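Local coordinates for protein putative surface-anchored fimbrial subunit (Corynebacterium diphtheriae, PDB 3HR6) that forms the shaft of a surface pilus as its major pilin, built of tandem Ig-like modules and carrying a bound calcium ion, at residues A[364-372]-A[381-392]. Residues are numbered along the deposited sequence; the frame is centred on the assembly and turned at random. Where two conformers were deposited one is given.
Sequences LSGIHLGTL and YTDAWAGKGTEF
Y381 leans its ring obliquely over the backbone of G370 and T371, filling the hollow that the missing side chain of G370 leaves on that face of the hairpin. With CG anti to the backbone N (chi1 176°), the ring reaches back over the partner strand until Y381 OH sits 3.2 Å from G370 CA, also touching L369 CB. L372 packs on the same face, its CD1 4.2 Å from Y381 CB. Next to G370, T371 and T382 form an antiparallel hydrogen-bonded pair, with T382 N to T371 O at 2.8 Å.

Where strand 381-383 ends, the chain turns away but keeps its grip on strand 364-372. A384 N bonds to L369 O, and the A384 methyl bumps obliquely against the ring of H368. An Asx turn, D383 OD1 taking the N-H of W385, helps place the indole, whose NE1 gives its hydrogen to H368 O (2.8 Å), close to the ring plane. Farther round, F392 returns with CE1 over the centre of a W385 face. F392 CZ sits over the notch between two methyls, 3.8 Å from I367 CG2, with F392 CE2 3.6 Å from L369 CD2. R332 adds a cation-pi contact to F392.

The H368 imidazole lies beside the calcium-binding loop, next to G160: ND1 is hydrogen-bonded to F161 N, NE2 shares a hydrogen bond with T371 OG1, which is also bonded to S304 OG, and F161 stacks on the ring; W385 touches P159. This is a beta hairpin whose outgoing loop, held by an indole-carbonyl bond, leads into strand 391-398 of a second sheet, W385 and F392 packing where the sheets come together. Both pack beside the calcium site of D153, D155, Q158, G160 and E165, consistent with this pilin's modular Ig-like build.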
ATOM      1  N   LEU A 364       4.418  29.844   5.280  1.00 11.85           N
ATOM      2  CA  LEU A 364       4.725  28.793   6.258  1.00 11.02           C
ATOM      3  C   LEU A 364       4.081  27.520   5.681  1.00 11.73           C
ATOM      4  O   LEU A 364       2.876  27.313   5.816  1.00 14.17           O
ATOM      5  CB  LEU A 364       4.158  29.162   7.610  1.00 12.72           C
ATOM      6  CG  LEU A 364       4.911  30.251   8.368  1.00 11.62           C
ATOM      7  CD1 LEU A 364       4.827  31.576   7.675  1.00 13.52           C
ATOM      8  CD2 LEU A 364       4.292  30.345   9.735  1.00 13.01           C
ATOM      9  N   SER A 365       4.876  26.732   4.989  1.00 11.27           N
ATOM     10  CA  SER A 365       4.391  25.567   4.242  0.50 11.77           C
ATOM     11  C   SER A 365       4.729  24.276   4.951  1.00 11.96           C
ATOM     12  O   SER A 365       5.650  24.217   5.767  1.00 13.20           O
ATOM     13  CB  SER A 365       5.018  25.486   2.836  0.50 11.65           C
ATOM     14  OG  SER A 365       4.928  26.700   2.112  0.50 11.57           O
ATOM     15  N   GLY A 366       4.003  23.223   4.601  1.00 11.57           N
ATOM     16  CA  GLY A 366       4.317  21.903   5.090  1.00 11.73           C
ATOM     17  C   GLY A 366       4.001  21.556   6.516  1.00 11.70           C
ATOM     18  O   GLY A 366       4.661  20.694   7.162  1.00 12.23           O
ATOM     19  N   ILE A 367       2.944  22.178   7.014  1.00 10.85           N
ATOM     20  CA  ILE A 367       2.426  21.952   8.314  1.00 11.93           C
ATOM     21  C   ILE A 367       1.581  20.677   8.267  1.00 11.03           C
ATOM     22  O   ILE A 367       0.516  20.662   7.638  1.00 12.24           O
ATOM     23  CB  ILE A 367       1.552  23.121   8.822  1.00 10.85           C
ATOM     24  CG1 ILE A 367       2.335  24.456   8.824  1.00 12.81           C
ATOM     25  CG2 ILE A 367       1.080  22.801  10.194  1.00 10.81           C
ATOM     26  CD1 ILE A 367       1.457  25.720   8.864  1.00 13.14           C
ATOM     27  N   HIS A 368       2.036  19.633   8.954  1.00 11.59           N
ATOM     28  CA  HIS A 368       1.257  18.394   9.046  1.00 12.00           C
ATOM     29  C   HIS A 368       0.190  18.593  10.097  1.00 12.17           C
ATOM     30  O   HIS A 368       0.467  18.821  11.276  1.00 13.54           O
ATOM     31  CB  HIS A 368       2.166  17.215   9.394  1.00 11.11           C
ATOM     32  CG  HIS A 368       1.412  15.978   9.770  1.00 10.63           C
ATOM     33  ND1 HIS A 368       1.746  15.168  10.853  1.00 10.67           N
ATOM     34  CD2 HIS A 368       0.315  15.410   9.211  1.00 12.59           C
ATOM     35  CE1 HIS A 368       0.912  14.153  10.913  1.00 12.16           C
ATOM     36  NE2 HIS A 368       0.001  14.300   9.957  1.00 11.82           N
ATOM     37  N   LEU A 369      -1.067  18.513   9.692  1.00 11.88           N
ATOM     38  CA  LEU A 369      -2.180  18.773  10.572  1.00 11.53           C
ATOM     39  C   LEU A 369      -2.736  17.552  11.285  1.00 12.07           C
ATOM     40  O   LEU A 369      -3.145  17.623  12.423  1.00 13.32           O
ATOM     41  CB  LEU A 369      -3.286  19.417   9.749  1.00 11.84           C
ATOM     42  CG  LEU A 369      -2.929  20.747   9.147  1.00 12.97           C
ATOM     43  CD1 LEU A 369      -4.043  21.144   8.205  1.00 11.89           C
ATOM     44  CD2 LEU A 369      -2.799  21.820  10.220  1.00 13.82           C
ATOM     45  N   GLY A 370      -2.716  16.416  10.589  1.00 11.65           N
ATOM     46  CA  GLY A 370      -3.293  15.199  11.127  1.00 12.28           C
ATOM     47  C   GLY A 370      -3.350  14.114  10.081  1.00 11.62           C
ATOM     48  O   GLY A 370      -2.914  14.340   8.953  1.00 12.16           O
ATOM     49  N   THR A 371      -3.916  12.967  10.461  1.00 11.92           N
ATOM     50  CA  THR A 371      -3.871  11.764   9.633  1.00 11.32           C
ATOM     51  C   THR A 371      -5.189  10.996   9.700  1.00 10.57           C
ATOM     52  O   THR A 371      -5.803  10.826  10.755  1.00 12.69           O
ATOM     53  CB  THR A 371      -2.725  10.850  10.057  1.00 11.83           C
ATOM     54  OG1 THR A 371      -1.516  11.583   9.945  1.00 12.30           O
ATOM     55  CG2 THR A 371      -2.659   9.633   9.136  1.00 11.72           C
ATOM     56  N   LEU A 372      -5.614  10.541   8.532  1.00 11.34           N
ATOM     57  CA  LEU A 372      -6.788   9.678   8.342  1.00 10.95           C
ATOM     58  C   LEU A 372      -6.226   8.281   8.067  1.00 13.05           C
ATOM     59  O   LEU A 372      -5.392   8.083   7.165  1.00 13.30           O
ATOM     60  CB  LEU A 372      -7.600  10.155   7.142  1.00 11.16           C
ATOM     61  CG  LEU A 372      -8.853   9.356   6.839  1.00 13.39           C
ATOM     62  CD1 LEU A 372      -9.925   9.572   7.940  1.00 13.79           C
ATOM     63  CD2 LEU A 372      -9.437   9.722   5.449  1.00 12.66           C
ATOM     64  N   TYR A 381      -9.873  10.164  11.592  1.00 13.51           N
ATOM     65  CA  TYR A 381      -8.924  11.256  11.522  1.00 13.31           C
ATOM     66  C   TYR A 381      -8.470  11.613  12.933  1.00 12.37           C
ATOM     67  O   TYR A 381      -9.314  11.780  13.847  1.00 12.20           O
ATOM     68  CB  TYR A 381      -9.564  12.503  10.870  1.00 13.96           C
ATOM     69  CG  TYR A 381      -8.648  13.701  10.856  1.00 12.37           C
ATOM     70  CD1 TYR A 381      -7.684  13.888   9.845  1.00 10.37           C
ATOM     71  CD2 TYR A 381      -8.670  14.616  11.891  1.00 13.06           C
ATOM     72  CE1 TYR A 381      -6.816  14.957   9.841  1.00 13.12           C
ATOM     73  CE2 TYR A 381      -7.799  15.705  11.899  1.00 12.46           C
ATOM     74  CZ  TYR A 381      -6.873  15.894  10.843  1.00 11.67           C
ATOM     75  OH  TYR A 381      -5.981  16.927  10.821  1.00 12.49           O
ATOM     76  N   THR A 382      -7.152  11.721  13.082  1.00 13.29           N
ATOM     77  CA  THR A 382      -6.536  12.230  14.284  1.00 13.49           C
ATOM     78  C   THR A 382      -5.759  13.482  14.018  1.00 12.65           C
ATOM     79  O   THR A 382      -4.950  13.534  13.110  1.00 13.09           O
ATOM     80  CB  THR A 382      -5.601  11.183  14.939  1.00 14.90           C
ATOM     81  OG1 THR A 382      -6.378  10.012  15.228  1.00 18.47           O
ATOM     82  CG2 THR A 382      -5.083  11.715  16.271  1.00 18.35           C
ATOM     83  N   ASP A 383      -6.038  14.489  14.814  1.00 12.18           N
ATOM     84  CA  ASP A 383      -5.330  15.785  14.822  1.00 11.62           C
ATOM     85  C   ASP A 383      -3.997  15.632  15.513  1.00 12.27           C
ATOM     86  O   ASP A 383      -3.932  15.232  16.695  1.00 12.07           O
ATOM     87  CB  ASP A 383      -6.266  16.785  15.533  1.00 12.17           C
ATOM     88  CG  ASP A 383      -5.692  18.178  15.684  1.00  9.75           C
ATOM     89  OD1 ASP A 383      -4.553  18.443  15.323  1.00 10.85           O
ATOM     90  OD2 ASP A 383      -6.466  19.054  16.170  1.00 12.89           O
ATOM     91  N   ALA A 384      -2.928  15.851  14.758  1.00 12.81           N
ATOM     92  CA  ALA A 384      -1.567  15.651  15.241  1.00 12.81           C
ATOM     93  C   ALA A 384      -1.260  16.610  16.405  1.00 12.32           C
ATOM     94  O   ALA A 384      -0.374  16.351  17.221  1.00 13.08           O
ATOM     95  CB  ALA A 384      -0.570  15.819  14.110  1.00 13.93           C
ATOM     96  N   TRP A 385      -2.014  17.692  16.480  1.00 11.04           N
ATOM     97  CA  TRP A 385      -1.811  18.750  17.486  1.00 11.53           C
ATOM     98  C   TRP A 385      -2.810  18.679  18.640  1.00 11.88           C
ATOM     99  O   TRP A 385      -2.879  19.586  19.479  1.00 12.48           O
ATOM    100  CB  TRP A 385      -1.904  20.121  16.785  1.00 11.46           C
ATOM    101  CG  TRP A 385      -0.910  20.262  15.748  1.00 11.14           C
ATOM    102  CD1 TRP A 385      -1.005  19.881  14.413  1.00 11.09           C
ATOM    103  CD2 TRP A 385       0.413  20.758  15.923  1.00 10.72           C
ATOM    104  NE1 TRP A 385       0.169  20.127  13.778  1.00 13.00           N
ATOM    105  CE2 TRP A 385       1.051  20.696  14.667  1.00 13.50           C
ATOM    106  CE3 TRP A 385       1.114  21.312  17.016  1.00 13.24           C
ATOM    107  CZ2 TRP A 385       2.338  21.124  14.475  1.00 14.91           C
ATOM    108  CZ3 TRP A 385       2.388  21.735  16.817  1.00 12.73           C
ATOM    109  CH2 TRP A 385       3.008  21.638  15.565  1.00 16.83           C
ATOM    110  N   ALA A 386      -3.605  17.617  18.669  1.00 12.44           N
ATOM    111  CA  ALA A 386      -4.555  17.400  19.749  1.00 14.06           C
ATOM    112  C   ALA A 386      -3.819  17.527  21.057  1.00 15.14           C
ATOM    113  O   ALA A 386      -2.698  17.045  21.192  1.00 18.17           O
ATOM    114  CB  ALA A 386      -5.193  16.004  19.635  1.00 13.89           C
ATOM    115  N   GLY A 387      -4.428  18.165  22.010  1.00 15.72           N
ATOM    116  CA  GLY A 387      -3.742  18.345  23.292  1.00 15.60           C
ATOM    117  C   GLY A 387      -2.653  19.415  23.385  1.00 15.51           C
ATOM    118  O   GLY A 387      -2.093  19.612  24.454  1.00 14.43           O
ATOM    119  N   LYS A 388      -2.357  20.128  22.294  1.00 15.22           N
ATOM    120  CA  LYS A 388      -1.505  21.311  22.392  1.00 16.33           C
ATOM    121  C   LYS A 388      -2.342  22.501  21.971  1.00 15.39           C
ATOM    122  O   LYS A 388      -2.328  22.922  20.831  1.00 15.60           O
ATOM    123  CB  LYS A 388      -0.278  21.212  21.488  1.00 17.87           C
ATOM    124  CG  LYS A 388       0.700  20.081  21.843  1.00 21.19           C
ATOM    125  CD  LYS A 388       1.265  20.226  23.231  1.00 23.93           C
ATOM    126  CE  LYS A 388       2.338  19.152  23.487  1.00 25.66           C
ATOM    127  NZ  LYS A 388       3.024  19.333  24.779  1.00 25.34           N
ATOM    128  N   GLY A 389      -3.083  23.040  22.910  1.00 15.04           N
ATOM    129  CA  GLY A 389      -3.971  24.137  22.617  1.00 15.23           C
ATOM    130  C   GLY A 389      -5.048  23.769  21.626  1.00 14.58           C
ATOM    131  O   GLY A 389      -5.341  22.613  21.389  1.00 15.43           O
ATOM    132  N   THR A 390      -5.654  24.803  21.067  1.00 14.52           N
ATOM    133  CA  THR A 390      -6.774  24.640  20.178  1.00 14.32           C
ATOM    134  C   THR A 390      -6.544  25.214  18.799  1.00 13.29           C
ATOM    135  O   THR A 390      -7.263  24.862  17.896  1.00 12.05           O
ATOM    136  CB  THR A 390      -8.056  25.307  20.724  1.00 14.33           C
ATOM    137  OG1 THR A 390      -7.875  26.723  20.864  1.00 15.71           O
ATOM    138  CG2 THR A 390      -8.460  24.700  22.064  1.00 15.45           C
ATOM    139  N   GLU A 391      -5.571  26.098  18.636  1.00 13.29           N
ATOM    140  CA  GLU A 391      -5.303  26.685  17.323  1.00 13.29           C
ATOM    141  C   GLU A 391      -3.837  27.013  17.183  1.00 13.47           C
ATOM    142  O   GLU A 391      -3.115  27.154  18.168  1.00 14.34           O
ATOM    143  CB  GLU A 391      -6.098  28.013  17.107  1.00 13.36           C
ATOM    144  CG  GLU A 391      -7.603  27.965  17.312  1.00 15.60           C
ATOM    145  CD  GLU A 391      -8.411  27.179  16.270  1.00 19.14           C
ATOM    146  OE1 GLU A 391      -7.877  26.722  15.226  1.00 18.41           O
ATOM    147  OE2 GLU A 391      -9.635  27.019  16.530  1.00 19.15           O
ATOM    148  N   PHE A 392      -3.427  27.221  15.938  1.00 12.88           N
ATOM    149  CA  PHE A 392      -2.172  27.859  15.654  1.00 12.11           C
ATOM    150  C   PHE A 392      -2.263  29.367  15.882  1.00 13.01           C
ATOM    151  O   PHE A 392      -3.352  30.002  15.833  1.00 12.71           O
ATOM    152  CB  PHE A 392      -1.730  27.602  14.209  1.00 12.98           C
ATOM    153  CG  PHE A 392      -1.417  26.174  13.899  1.00 10.58           C
ATOM    154  CD1 PHE A 392      -0.198  25.593  14.267  1.00 13.30           C
ATOM    155  CD2 PHE A 392      -2.348  25.375  13.240  1.00 14.32           C
ATOM    156  CE1 PHE A 392       0.076  24.274  13.989  1.00 13.42           C
ATOM    157  CE2 PHE A 392      -2.081  24.059  12.959  1.00 14.07           C
ATOM    158  CZ  PHE A 392      -0.867  23.491  13.324  1.00 14.39           C
TER